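PDB 6EI3: proton-dependent oligopeptide transporter family protein from Xanthomonas campestris, which probably couples the uptake of short peptides to the movement of protons across the membrane, as in other POT family members of the major facilitator superfamily. Local coordinates for residues P1-R15 with I117-F129. Sequence-based numbering, arbitrary orientation.
Sequences PRQIPFIIGNEACER and IKPLVASFMVDQF
Q3 and Q128 join the two segments through their side-chain amides: NE2 of Q3 gives a hydrogen bond of 3.0 Å to OE1 of Q128, reached on a lone pair within the carbonyl plane. The two amide planes stand 64° apart, and the donor keeps its acceptor close to its own plane. Q128 is itself fixed, since its NE2 bonds back to the F124 carbonyl O at 2.9 Å, one turn earlier, and lies over the centre of the F124 ring. OE1 accepts a second bond, from the backbone N of V194.

Beside this polar pair the packing is apolar. I4, with CG1 anti to its carbonyl carbon (chi1 -70°), extends CD1 into the angle between the chain of Q128 and the ring of F129, 3.7 Å from F129 CE1. P1 lies over a face of that ring in a CH-pi contact, CG 4.3 Å from the centroid. One turn on, in the conformer described here, I7 divides its branches: CD1 meets the edge of the F124 ring, 3.7 Å from CD2, whereas CG2 rests on CB and CG of M125. F124 also packs edge-to-face with Y193.

Helices 4-15 and 121-127 run antiparallel at 166°, their axes approaching to 10.5 Å, and the far end turns polar again. I117 CD1 touches CG of E14. R15 grips the E14 carboxylate side-on through NE and NH2, with Y86 OH as a further partner of OE2. E11, E14 and R15 belong to the family's ExxER motif, linked in relatives to proton coupling. Thus one hydrogen bond between side-chain amides joins the turn before helix 4-22 to the residues just after helix 121-127, mostly apolar contacts join the helices, and E14 and a water shared by R15 NH1 and K118 NZ hold the two basic groups side by side.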
loop_
_atom_site.group_PDB
_atom_site.type_symbol
_atom_site.label_atom_id
_atom_site.label_comp_id
_atom_site.label_asym_id
_atom_site.label_seq_id
_atom_site.Cartn_x
_atom_site.Cartn_y
_atom_site.Cartn_z
ATOM N N PRO A 1 26.577 -14.716 1.790
ATOM C CA PRO A 1 26.985 -14.259 3.132
ATOM C C PRO A 1 26.262 -15.046 4.219
ATOM O O PRO A 1 25.047 -15.237 4.133
ATOM C CB PRO A 1 26.607 -12.774 3.138
ATOM C CG PRO A 1 26.534 -12.387 1.693
ATOM C CD PRO A 1 26.045 -13.612 0.971
ATOM N N ARG A 2 27.005 -15.490 5.248
ATOM C CA ARG A 2 26.490 -16.303 6.358
ATOM C C ARG A 2 25.393 -15.640 7.197
ATOM O O ARG A 2 24.717 -16.334 7.960
ATOM C CB ARG A 2 27.631 -16.784 7.260
ATOM C CG ARG A 2 28.529 -17.856 6.616
ATOM C CD ARG A 2 27.927 -19.258 6.639
ATOM N NE ARG A 2 27.946 -19.855 7.977
ATOM C CZ ARG A 2 27.693 -21.135 8.232
ATOM N NH1 ARG A 2 27.402 -21.973 7.243
ATOM N NH2 ARG A 2 27.733 -21.590 9.477
ATOM N N GLN A 3 25.195 -14.320 7.053
ATOM C CA GLN A 3 24.143 -13.586 7.775
ATOM C C GLN A 3 22.826 -13.568 7.014
ATOM O O GLN A 3 21.811 -13.302 7.621
ATOM C CB GLN A 3 24.578 -12.145 8.119
ATOM C CG GLN A 3 24.881 -11.266 6.910
ATOM C CD GLN A 3 26.353 -11.273 6.543
ATOM O OE1 GLN A 3 27.000 -12.322 6.433
ATOM N NE2 GLN A 3 26.907 -10.098 6.293
ATOM N N ILE A 4 22.844 -13.800 5.686
ATOM C CA ILE A 4 21.653 -13.774 4.827
ATOM C C ILE A 4 20.518 -14.758 5.321
ATOM O O ILE A 4 19.360 -14.322 5.337
ATOM C CB ILE A 4 22.042 -13.962 3.321
ATOM C CG1 ILE A 4 22.800 -12.702 2.779
ATOM C CG2 ILE A 4 20.829 -14.295 2.430
ATOM C CD1 ILE A 4 21.970 -11.309 2.816
ATOM N N PRO A 5 20.792 -15.998 5.817
ATOM C CA PRO A 5 19.670 -16.869 6.273
ATOM C C PRO A 5 18.824 -16.275 7.410
ATOM O O PRO A 5 17.619 -16.490 7.461
ATOM C CB PRO A 5 20.379 -18.158 6.708
ATOM C CG PRO A 5 21.650 -18.184 5.907
ATOM C CD PRO A 5 22.075 -16.739 5.852
ATOM N N PHE A 6 19.452 -15.504 8.307
ATOM C CA PHE A 6 18.758 -14.846 9.428
ATOM C C PHE A 6 17.783 -13.794 8.910
ATOM O O PHE A 6 16.712 -13.641 9.478
ATOM C CB PHE A 6 19.761 -14.224 10.411
ATOM C CG PHE A 6 20.674 -15.244 11.059
ATOM C CD1 PHE A 6 20.267 -15.944 12.190
ATOM C CD2 PHE A 6 21.934 -15.505 10.537
ATOM C CE1 PHE A 6 21.107 -16.898 12.781
ATOM C CE2 PHE A 6 22.771 -16.454 11.125
ATOM C CZ PHE A 6 22.352 -17.143 12.247
ATOM N N ILE A 7 18.155 -13.109 7.797
ATOM C CA ILE A 7 17.339 -12.090 7.116
ATOM C C ILE A 7 16.174 -12.777 6.404
ATOM O O ILE A 7 15.045 -12.295 6.463
ATOM C CB ILE A 7 18.228 -11.275 6.114
ATOM C CG1 ILE A 7 19.403 -10.533 6.833
ATOM C CG2 ILE A 7 17.403 -10.322 5.216
ATOM C CD1 ILE A 7 19.058 -9.479 7.841
ATOM N N ILE A 8 16.458 -13.924 5.719
ATOM C CA ILE A 8 15.428 -14.692 4.983
ATOM C C ILE A 8 14.383 -15.221 5.999
ATOM O O ILE A 8 13.186 -15.054 5.771
ATOM C CB ILE A 8 16.070 -15.825 4.105
ATOM C CG1 ILE A 8 16.755 -15.230 2.846
ATOM C CG2 ILE A 8 15.033 -16.901 3.702
ATOM C CD1 ILE A 8 17.756 -16.215 2.101
ATOM N N GLY A 9 14.859 -15.802 7.107
ATOM C CA GLY A 9 14.017 -16.323 8.185
ATOM C C GLY A 9 13.094 -15.258 8.759
ATOM O O GLY A 9 11.891 -15.463 8.876
ATOM N N ASN A 10 13.660 -14.096 9.093
ATOM C CA ASN A 10 12.910 -12.965 9.625
ATOM C C ASN A 10 11.863 -12.505 8.604
ATOM O O ASN A 10 10.708 -12.304 8.987
ATOM C CB ASN A 10 13.870 -11.826 9.986
ATOM C CG ASN A 10 13.155 -10.539 10.307
ATOM O OD1 ASN A 10 12.623 -10.332 11.407
ATOM N ND2 ASN A 10 13.027 -9.701 9.309
ATOM N N GLU A 11 12.258 -12.361 7.309
ATOM C CA GLU A 11 11.343 -11.938 6.237
ATOM C C GLU A 11 10.164 -12.914 6.060
ATOM O O GLU A 11 9.020 -12.475 5.933
ATOM C CB GLU A 11 12.110 -11.747 4.899
ATOM C CG GLU A 11 11.246 -11.373 3.693
ATOM C CD GLU A 11 10.636 -9.979 3.642
ATOM O OE1 GLU A 11 10.882 -9.166 4.563
ATOM O OE2 GLU A 11 9.930 -9.691 2.652
ATOM N N ALA A 12 10.446 -14.227 6.043
ATOM C CA ALA A 12 9.415 -15.261 5.856
ATOM C C ALA A 12 8.403 -15.259 6.993
ATOM O O ALA A 12 7.210 -15.222 6.731
ATOM C CB ALA A 12 10.061 -16.633 5.722
ATOM N N CYS A 13 8.880 -15.251 8.261
ATOM C CA CYS A 13 7.973 -15.260 9.417
ATOM C C CYS A 13 7.160 -13.993 9.537
ATOM O O CYS A 13 5.952 -14.094 9.768
ATOM C CB CYS A 13 8.719 -15.575 10.705
ATOM S SG CYS A 13 9.547 -17.178 10.695
ATOM N N GLU A 14 7.794 -12.804 9.338
ATOM C CA GLU A 14 7.081 -11.525 9.429
ATOM C C GLU A 14 6.000 -11.389 8.344
ATOM O O GLU A 14 4.920 -10.906 8.636
ATOM C CB GLU A 14 8.063 -10.321 9.414
ATOM C CG GLU A 14 7.392 -8.950 9.552
ATOM C CD GLU A 14 6.766 -8.358 8.299
ATOM O OE1 GLU A 14 7.231 -8.702 7.195
ATOM O OE2 GLU A 14 5.794 -7.577 8.411
ATOM N N ARG A 15 6.291 -11.790 7.101
ATOM C CA ARG A 15 5.319 -11.679 6.013
ATOM C C ARG A 15 4.140 -12.626 6.217
ATOM O O ARG A 15 2.999 -12.231 5.984
ATOM C CB ARG A 15 5.971 -11.879 4.615
ATOM C CG ARG A 15 6.915 -10.723 4.164
ATOM C CD ARG A 15 6.204 -9.445 3.701
ATOM N NE ARG A 15 5.772 -8.645 4.854
ATOM C CZ ARG A 15 4.812 -7.729 4.846
ATOM N NH1 ARG A 15 4.168 -7.439 3.719
ATOM N NH2 ARG A 15 4.487 -7.091 5.967
ATOM N N ILE A 117 9.530 -0.929 9.890
ATOM C CA ILE A 117 10.564 -1.844 9.351
ATOM C C ILE A 117 10.527 -1.961 7.821
ATOM O O ILE A 117 11.506 -2.383 7.214
ATOM C CB ILE A 117 10.470 -3.258 9.982
ATOM C CG1 ILE A 117 9.143 -3.965 9.567
ATOM C CG2 ILE A 117 10.655 -3.193 11.505
ATOM C CD1 ILE A 117 9.060 -5.482 9.855
ATOM N N LYS A 118 9.360 -1.664 7.222
ATOM C CA LYS A 118 9.079 -1.811 5.803
ATOM C C LYS A 118 10.141 -1.184 4.862
ATOM O O LYS A 118 10.548 -1.885 3.946
ATOM C CB LYS A 118 7.674 -1.285 5.513
ATOM C CG LYS A 118 7.147 -1.583 4.132
ATOM C CD LYS A 118 5.776 -0.940 4.010
ATOM C CE LYS A 118 4.768 -1.912 3.508
ATOM N NZ LYS A 118 4.334 -2.870 4.529
ATOM N N PRO A 119 10.646 0.064 5.013
ATOM C CA PRO A 119 11.649 0.533 4.039
ATOM C C PRO A 119 13.064 0.121 4.444
ATOM O O PRO A 119 14.020 0.567 3.825
ATOM C CB PRO A 119 11.477 2.058 4.105
ATOM C CG PRO A 119 11.134 2.314 5.542
ATOM C CD PRO A 119 10.353 1.112 6.022
ATOM N N LEU A 120 13.198 -0.680 5.518
ATOM C CA LEU A 120 14.504 -1.028 6.087
ATOM C C LEU A 120 14.997 -2.438 5.834
ATOM O O LEU A 120 16.198 -2.618 5.688
ATOM C CB LEU A 120 14.522 -0.773 7.618
ATOM C CG LEU A 120 13.972 0.574 8.141
ATOM C CD1 LEU A 120 14.039 0.619 9.640
ATOM C CD2 LEU A 120 14.696 1.779 7.506
ATOM N N VAL A 121 14.092 -3.418 5.817
ATOM C CA VAL A 121 14.435 -4.833 5.666
ATOM C C VAL A 121 15.232 -5.091 4.369
ATOM O O VAL A 121 16.316 -5.675 4.440
ATOM C CB VAL A 121 13.196 -5.763 5.842
ATOM C CG1 VAL A 121 12.187 -5.630 4.698
ATOM C CG2 VAL A 121 13.602 -7.216 6.069
ATOM N N ALA A 122 14.723 -4.618 3.209
ATOM C CA ALA A 122 15.370 -4.820 1.916
ATOM C C ALA A 122 16.695 -4.112 1.797
ATOM O O ALA A 122 17.652 -4.710 1.330
ATOM C CB ALA A 122 14.442 -4.415 0.780
ATOM N N SER A 123 16.764 -2.853 2.247
ATOM C CA SER A 123 17.983 -2.028 2.230
ATOM C C SER A 123 19.078 -2.645 3.128
ATOM O O SER A 123 20.242 -2.673 2.736
ATOM C CB SER A 123 17.651 -0.616 2.709
ATOM O OG SER A 123 18.808 0.194 2.601
ATOM N N PHE A 124 18.699 -3.143 4.333
ATOM C CA PHE A 124 19.652 -3.792 5.260
ATOM C C PHE A 124 20.172 -5.091 4.660
ATOM O O PHE A 124 21.316 -5.463 4.896
ATOM C CB PHE A 124 18.986 -4.060 6.621
ATOM C CG PHE A 124 19.904 -4.573 7.709
ATOM C CD1 PHE A 124 20.907 -3.764 8.236
ATOM C CD2 PHE A 124 19.693 -5.822 8.284
ATOM C CE1 PHE A 124 21.727 -4.220 9.271
ATOM C CE2 PHE A 124 20.533 -6.292 9.296
ATOM C CZ PHE A 124 21.524 -5.476 9.804
ATOM N N MET A 125 19.321 -5.797 3.900
ATOM C CA MET A 125 19.737 -7.040 3.233
ATOM C C MET A 125 20.842 -6.727 2.193
ATOM O O MET A 125 21.833 -7.446 2.131
ATOM C CB MET A 125 18.527 -7.712 2.551
ATOM C CG MET A 125 18.885 -9.029 1.857
ATOM S SD MET A 125 19.458 -8.772 0.152
ATOM C CE MET A 125 17.859 -8.387 -0.675
ATOM N N VAL A 126 20.625 -5.707 1.331
ATOM C CA VAL A 126 21.599 -5.320 0.288
ATOM C C VAL A 126 22.969 -4.948 0.936
ATOM O O VAL A 126 24.010 -5.337 0.411
ATOM C CB VAL A 126 21.052 -4.205 -0.649
ATOM C CG1 VAL A 126 22.074 -3.813 -1.722
ATOM C CG2 VAL A 126 19.743 -4.626 -1.304
ATOM N N ASP A 127 22.943 -4.272 2.114
ATOM C CA ASP A 127 24.136 -3.881 2.900
ATOM C C ASP A 127 25.024 -5.080 3.253
ATOM O O ASP A 127 26.201 -4.892 3.493
ATOM C CB ASP A 127 23.717 -3.220 4.239
ATOM C CG ASP A 127 23.128 -1.826 4.144
ATOM O OD1 ASP A 127 23.162 -1.237 3.038
ATOM O OD2 ASP A 127 22.622 -1.322 5.180
ATOM N N GLN A 128 24.457 -6.294 3.332
ATOM C CA GLN A 128 25.209 -7.496 3.711
ATOM C C GLN A 128 26.186 -7.972 2.646
ATOM O O GLN A 128 27.071 -8.763 2.962
ATOM C CB GLN A 128 24.272 -8.629 4.147
ATOM C CG GLN A 128 23.268 -8.222 5.246
ATOM C CD GLN A 128 23.931 -7.489 6.387
ATOM O OE1 GLN A 128 24.895 -7.972 6.981
ATOM N NE2 GLN A 128 23.466 -6.272 6.675
ATOM N N PHE A 129 26.036 -7.476 1.398
ATOM C CA PHE A 129 26.900 -7.800 0.255
ATOM C C PHE A 129 27.968 -6.721 0.088
ATOM O O PHE A 129 27.636 -5.532 0.103
ATOM C CB PHE A 129 26.057 -7.890 -1.041
ATOM C CG PHE A 129 25.074 -9.034 -1.049
ATOM C CD1 PHE A 129 23.789 -8.873 -0.537
ATOM C CD2 PHE A 129 25.431 -10.277 -1.565
ATOM C CE1 PHE A 129 22.880 -9.931 -0.538
ATOM C CE2 PHE A 129 24.518 -11.338 -1.568
ATOM C CZ PHE A 129 23.249 -11.157 -1.051
HETATM O O HOH W 1 6.035 -4.548 7.057
HETATM O O HOH W 2 2.320 -5.043 3.853
#